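Local atomic coordinates of pyruvate carboxylase n-terminal domain (Aquifex aeolicus, PDB entry 1ULZ), a protein that belongs to the biotin carboxylase family and is built around an ATP-grasp fold, forming the biotin carboxylase subunit of pyruvate carboxylase. Residues Pro153-Ala158 and Glu199-Asn204; Pro205-Tyr210 and Thr272-Ala277. The protein carries 1 engineered substitution. All blocks are in the same frame, centred on the assembly; numbering follows the deposited sequence.

Contact 1 (Pro153-Ala158 and Glu199-Asn204)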
# COMPACT_ATOMS: atom_id res chain seq x y z
N PRO A 153 -22.64 29.82 -23.22
CA PRO A 153 -23.67 29.24 -24.09
C PRO A 153 -24.81 28.55 -23.35
O PRO A 153 -24.70 28.22 -22.17
CB PRO A 153 -22.87 28.25 -24.94
CG PRO A 153 -21.83 27.77 -23.96
CD PRO A 153 -21.38 29.05 -23.31
N VAL A 154 -25.91 28.33 -24.05
CA VAL A 154 -27.08 27.67 -23.48
C VAL A 154 -27.58 26.58 -24.44
O VAL A 154 -27.17 26.53 -25.60
CB VAL A 154 -28.22 28.67 -23.21
CG1 VAL A 154 -27.77 29.72 -22.21
CG2 VAL A 154 -28.66 29.33 -24.52
N LEU A 155 -28.45 25.72 -23.94
CA LEU A 155 -29.00 24.62 -24.73
C LEU A 155 -30.52 24.75 -24.87
O LEU A 155 -31.22 25.02 -23.90
CB LEU A 155 -28.70 23.27 -24.07
CG LEU A 155 -27.28 22.93 -23.63
CD1 LEU A 155 -27.30 21.59 -22.89
CD2 LEU A 155 -26.35 22.86 -24.84
N LEU A 156 -31.02 24.54 -26.09
CA LEU A 156 -32.45 24.60 -26.35
C LEU A 156 -32.86 23.22 -26.85
O LEU A 156 -32.18 22.64 -27.70
CB LEU A 156 -32.74 25.64 -27.43
CG LEU A 156 -34.20 25.85 -27.85
CD1 LEU A 156 -34.99 26.40 -26.68
CD2 LEU A 156 -34.25 26.82 -29.04
N LYS A 157 -33.95 22.67 -26.32
CA LYS A 157 -34.40 21.35 -26.77
C LYS A 157 -35.89 21.14 -26.64
O LYS A 157 -36.51 21.54 -25.66
CB LYS A 157 -33.66 20.25 -26.01
CG LYS A 157 -34.05 20.08 -24.55
CD LYS A 157 -33.14 19.04 -23.87
CE LYS A 157 -33.67 18.59 -22.51
NZ LYS A 157 -34.18 17.17 -22.57
N ALA A 158 -36.47 20.51 -27.66
CA ALA A 158 -37.90 20.22 -27.69
C ALA A 158 -38.15 18.92 -26.94
O ALA A 158 -37.40 17.96 -27.07
CB ALA A 158 -38.38 20.11 -29.12
N GLU A 199 -31.41 25.30 -21.04
CA GLU A 199 -30.52 24.90 -19.95
C GLU A 199 -29.14 25.49 -20.20
O GLU A 199 -28.74 25.68 -21.33
CB GLU A 199 -30.42 23.37 -19.91
CG GLU A 199 -29.40 22.81 -18.92
CD GLU A 199 -28.93 21.40 -19.29
OE1 GLU A 199 -29.80 20.52 -19.52
OE2 GLU A 199 -27.70 21.18 -19.36
N LYS A 200 -28.40 25.78 -19.13
CA LYS A 200 -27.06 26.32 -19.29
C LYS A 200 -26.20 25.19 -19.85
O LYS A 200 -26.34 24.04 -19.43
CB LYS A 200 -26.51 26.76 -17.94
CG LYS A 200 -25.25 27.61 -18.02
CD LYS A 200 -24.71 27.87 -16.62
CE LYS A 200 -23.73 29.03 -16.61
NZ LYS A 200 -22.56 28.78 -17.50
N PHE A 201 -25.34 25.51 -20.82
CA PHE A 201 -24.45 24.52 -21.43
C PHE A 201 -23.12 24.50 -20.70
O PHE A 201 -22.38 25.49 -20.73
CB PHE A 201 -24.20 24.87 -22.91
CG PHE A 201 -23.32 23.87 -23.64
CD1 PHE A 201 -22.63 24.25 -24.79
CD2 PHE A 201 -23.21 22.56 -23.21
CE1 PHE A 201 -21.86 23.33 -25.49
CE2 PHE A 201 -22.44 21.64 -23.91
CZ PHE A 201 -21.76 22.02 -25.05
N ILE A 202 -22.82 23.38 -20.03
CA ILE A 202 -21.55 23.24 -19.31
C ILE A 202 -20.64 22.47 -20.26
O ILE A 202 -20.65 21.24 -20.28
CB ILE A 202 -21.72 22.43 -18.01
CG1 ILE A 202 -22.87 23.01 -17.19
CG2 ILE A 202 -20.43 22.51 -17.19
CD1 ILE A 202 -22.71 24.48 -16.85
N GLU A 203 -19.87 23.21 -21.04
CA GLU A 203 -18.99 22.63 -22.06
C GLU A 203 -17.63 22.11 -21.57
O GLU A 203 -16.97 22.74 -20.74
CB GLU A 203 -18.80 23.67 -23.17
CG GLU A 203 -17.96 23.22 -24.33
CD GLU A 203 -18.17 24.11 -25.55
OE1 GLU A 203 -18.33 25.34 -25.37
OE2 GLU A 203 -18.16 23.56 -26.68
N ASN A 204 -17.21 20.98 -22.13
CA ASN A 204 -15.94 20.36 -21.74
C ASN A 204 -15.97 20.23 -20.22
O ASN A 204 -15.09 20.73 -19.52
CB ASN A 204 -14.76 21.26 -22.13
CG ASN A 204 -14.65 21.49 -23.63
OD1 ASN A 204 -13.95 22.41 -24.07
ND2 ASN A 204 -15.34 20.67 -24.42
O HOH W 1 -22.66 28.46 -20.19

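Contact 2 (Pro205-Tyr210 and Thr272-Ala277)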
# COMPACT_ATOMS: atom_id res chain seq x y z
N PRO A 205 -17.01 19.56 -19.69
CA PRO A 205 -17.11 19.41 -18.24
C PRO A 205 -16.19 18.38 -17.60
O PRO A 205 -15.74 17.43 -18.25
CB PRO A 205 -18.58 19.03 -18.05
CG PRO A 205 -18.83 18.17 -19.26
CD PRO A 205 -18.17 18.96 -20.37
N LYS A 206 -15.93 18.59 -16.32
CA LYS A 206 -15.13 17.66 -15.54
C LYS A 206 -16.15 16.96 -14.66
O LYS A 206 -17.18 17.55 -14.30
CB LYS A 206 -14.14 18.40 -14.65
CG LYS A 206 -12.71 18.44 -15.16
CD LYS A 206 -11.82 19.20 -14.19
CE LYS A 206 -10.37 19.24 -14.64
NZ LYS A 206 -9.79 17.87 -14.72
N HIS A 207 -15.89 15.71 -14.33
CA HIS A 207 -16.76 14.95 -13.45
C HIS A 207 -16.10 15.04 -12.08
O HIS A 207 -15.03 14.45 -11.87
CB HIS A 207 -16.83 13.49 -13.92
CG HIS A 207 -17.46 12.56 -12.92
ND1 HIS A 207 -18.71 12.02 -13.09
CD2 HIS A 207 -17.01 12.09 -11.73
CE1 HIS A 207 -19.00 11.25 -12.05
NE2 HIS A 207 -17.98 11.28 -11.21
N ILE A 208 -16.70 15.79 -11.17
CA ILE A 208 -16.17 15.95 -9.82
C ILE A 208 -17.20 15.36 -8.86
O ILE A 208 -18.38 15.70 -8.94
CB ILE A 208 -15.97 17.44 -9.46
CG1 ILE A 208 -15.01 18.12 -10.45
CG2 ILE A 208 -15.45 17.56 -8.03
CD1 ILE A 208 -13.57 17.68 -10.35
N GLU A 209 -16.76 14.49 -7.96
CA GLU A 209 -17.70 13.86 -7.04
C GLU A 209 -17.22 13.87 -5.60
O GLU A 209 -16.04 13.66 -5.31
CB GLU A 209 -18.00 12.43 -7.49
CG GLU A 209 -16.85 11.45 -7.34
CD GLU A 209 -17.17 10.07 -7.91
OE1 GLU A 209 -16.54 9.09 -7.46
OE2 GLU A 209 -18.03 9.98 -8.82
N TYR A 210 -18.16 14.10 -4.69
CA TYR A 210 -17.86 14.13 -3.27
C TYR A 210 -18.21 12.84 -2.54
O TYR A 210 -19.26 12.23 -2.76
CB TYR A 210 -18.59 15.29 -2.59
CG TYR A 210 -17.80 16.58 -2.54
CD1 TYR A 210 -17.74 17.43 -3.64
CD2 TYR A 210 -17.09 16.93 -1.40
CE1 TYR A 210 -16.99 18.59 -3.61
CE2 TYR A 210 -16.33 18.08 -1.35
CZ TYR A 210 -16.28 18.91 -2.46
OH TYR A 210 -15.51 20.06 -2.40
N THR A 272 -22.10 8.93 -2.45
CA THR A 272 -21.35 9.81 -3.34
C THR A 272 -22.27 10.75 -4.10
O THR A 272 -23.24 10.31 -4.72
CB THR A 272 -20.53 9.00 -4.37
OG1 THR A 272 -19.58 8.18 -3.69
CG2 THR A 272 -19.80 9.93 -5.33
N MET A 273 -21.98 12.05 -4.04
CA MET A 273 -22.77 13.03 -4.78
C MET A 273 -21.94 13.43 -6.00
O MET A 273 -20.85 13.99 -5.87
CB MET A 273 -23.07 14.27 -3.92
CG MET A 273 -23.98 14.01 -2.71
SD MET A 273 -25.07 15.45 -2.32
CE MET A 273 -23.91 16.69 -2.04
N GLU A 274 -22.46 13.12 -7.18
CA GLU A 274 -21.77 13.43 -8.42
C GLU A 274 -22.16 14.80 -8.99
O GLU A 274 -23.33 15.15 -9.03
CB GLU A 274 -22.03 12.31 -9.45
CG GLU A 274 -21.49 10.95 -8.97
CD GLU A 274 -21.52 9.85 -10.03
OE1 GLU A 274 -20.86 8.81 -9.81
OE2 GLU A 274 -22.20 10.02 -11.07
N PHE A 275 -21.14 15.56 -9.40
CA PHE A 275 -21.32 16.89 -9.98
C PHE A 275 -20.56 16.98 -11.31
O PHE A 275 -19.80 16.08 -11.66
CB PHE A 275 -20.72 18.00 -9.10
CG PHE A 275 -21.31 18.12 -7.72
CD1 PHE A 275 -20.93 17.25 -6.71
CD2 PHE A 275 -22.21 19.13 -7.43
CE1 PHE A 275 -21.44 17.39 -5.43
CE2 PHE A 275 -22.72 19.28 -6.15
CZ PHE A 275 -22.34 18.41 -5.15
N ILE A 276 -20.79 18.07 -12.03
CA ILE A 276 -20.06 18.35 -13.26
C ILE A 276 -19.48 19.71 -12.97
O ILE A 276 -20.15 20.58 -12.41
CB ILE A 276 -20.97 18.41 -14.50
CG1 ILE A 276 -22.12 19.39 -14.28
CG2 ILE A 276 -21.48 17.03 -14.84
CD1 ILE A 276 -23.05 19.47 -15.46
N ALA A 277 -18.22 19.92 -13.32
CA ALA A 277 -17.58 21.20 -13.07
C ALA A 277 -17.28 21.90 -14.37
O ALA A 277 -16.97 21.24 -15.37
CB ALA A 277 -16.30 21.00 -12.28

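Contact 1 (Pro153-Ala158 and Glu199-Asn204)
Leu155 and Glu199 face each other as an antiparallel hydrogen-bonded pair: Leu155 N reaches Glu199 O at 2.6 Å, and Glu199 N returns to Leu155 O at 2.9 Å. Two residues along, past the non-hydrogen-bonded pair of Val154 and Lys200, Phe201 N bonds to Pro153 O (3.1 Å), rising 36° out of the carbonyl plane. A water ties this end together, donating to Pro153 O and Phe201 O and accepting from Lys200 NZ, so Pro153 O is gripped twice. Beyond the backbone, Leu155 and Glu199 run side by side on the same face of the sheet, with Leu155 CD1 against Glu199 OE2. The other methyl, Leu155 CD2, lies over one face of the Phe201 ring, 3.4 Å from Phe201 CG. Phe201 CG stands anti to the backbone N (chi1 -178°), which also brings Phe201 CD1 within 3.7 Å of CG of Pro153, a residue entered through a cis peptide bond. Glu203, whose CB packs on the Phe201 ring, turns its carboxylate to a salt bridge with Arg171. Strand 154-158 is the middle of a three-stranded antiparallel sheet in the ATP-grasp region, between 168-170 and 196-200; Ile169 of the former touches both Leu155 and Phe201.

Contact 2 (Pro205-Tyr210 and Thr272-Ala277)
Pro205 leads into the pairing with CB 4.3 Å from Ile276 CB, and its CA makes a CH...O contact with Ala277 O. Lys206 and Ala277 then form a hydrogen-bonded pair, Lys206 N to Ala277 O (3.0 Å) and Ala277 N to Lys206 O (2.8 Å). The ammonium end of Lys206 forms a salt bridge with Asp227 and a hydrogen bond to Phe435 O. His207 comes next, on the face shared with Glu209, Glu274 and Ile276. Its CG lies trans to its own N (chi1 167°), the ring extends along its own strand, and NE2 donates to Glu209 OE2 at 2.7 Å in a nearly straight bond (174°). The acceptor lies in the imidazole plane, while the ring meets the carboxylate from above its plane. Glu274 CD sits at the ring edge, 3.5 Å from His207 CE1, its carboxylate turned 78° to the ring. Ile208 reverses to the other face, where its CG1 meets Ala277 CB at 3.6 Å and its backbone pairs with Phe275. The Glu209 and Glu274 carboxylates lie side by side, OE2 of Glu209 3.2 Å from OE1 of Glu274. Arg226 makes a salt bridge to Glu209 OE1, Asn289 ND2 bonds Glu274 OE1, and Lys236 lies at long, weak ion-pair range of both facing oxygens. Tyr210 closes the pairing with Met273; its CD1 touches Phe275 CE1, and its OH bonds to Arg251 O. Both are inner strands of the large antiparallel sheet in the ATP-grasp region: 220-232 flanks 206-214, 283-289 flanks 269-277, and helix 248-264 lays Val258 against Tyr210, Met273 and Phe275.

The two contacts stand in series along the chain. From the N-terminal side, strand 154-158 leads through strand 168-170 and helix 173-189 to strand 196-200, where contact 1 closes a loop of 40 residues. The chain passes directly from Asn204 to Pro205, opening contact 2, whose partner 272-277 returns after strands 220-232 and 235-241 and helix 248-264, a loop of 61 residues. Neither contact nests in or crosses the other. Contact 1 belongs to a small three-stranded sheet and contact 2 to the large antiparallel sheet, their centres about 18 Å apart. Ile202 CG1 lies 3.9 Å from Ile276 CD1, so the connection between the sheets itself packs, through Ile202, on strand 269-277.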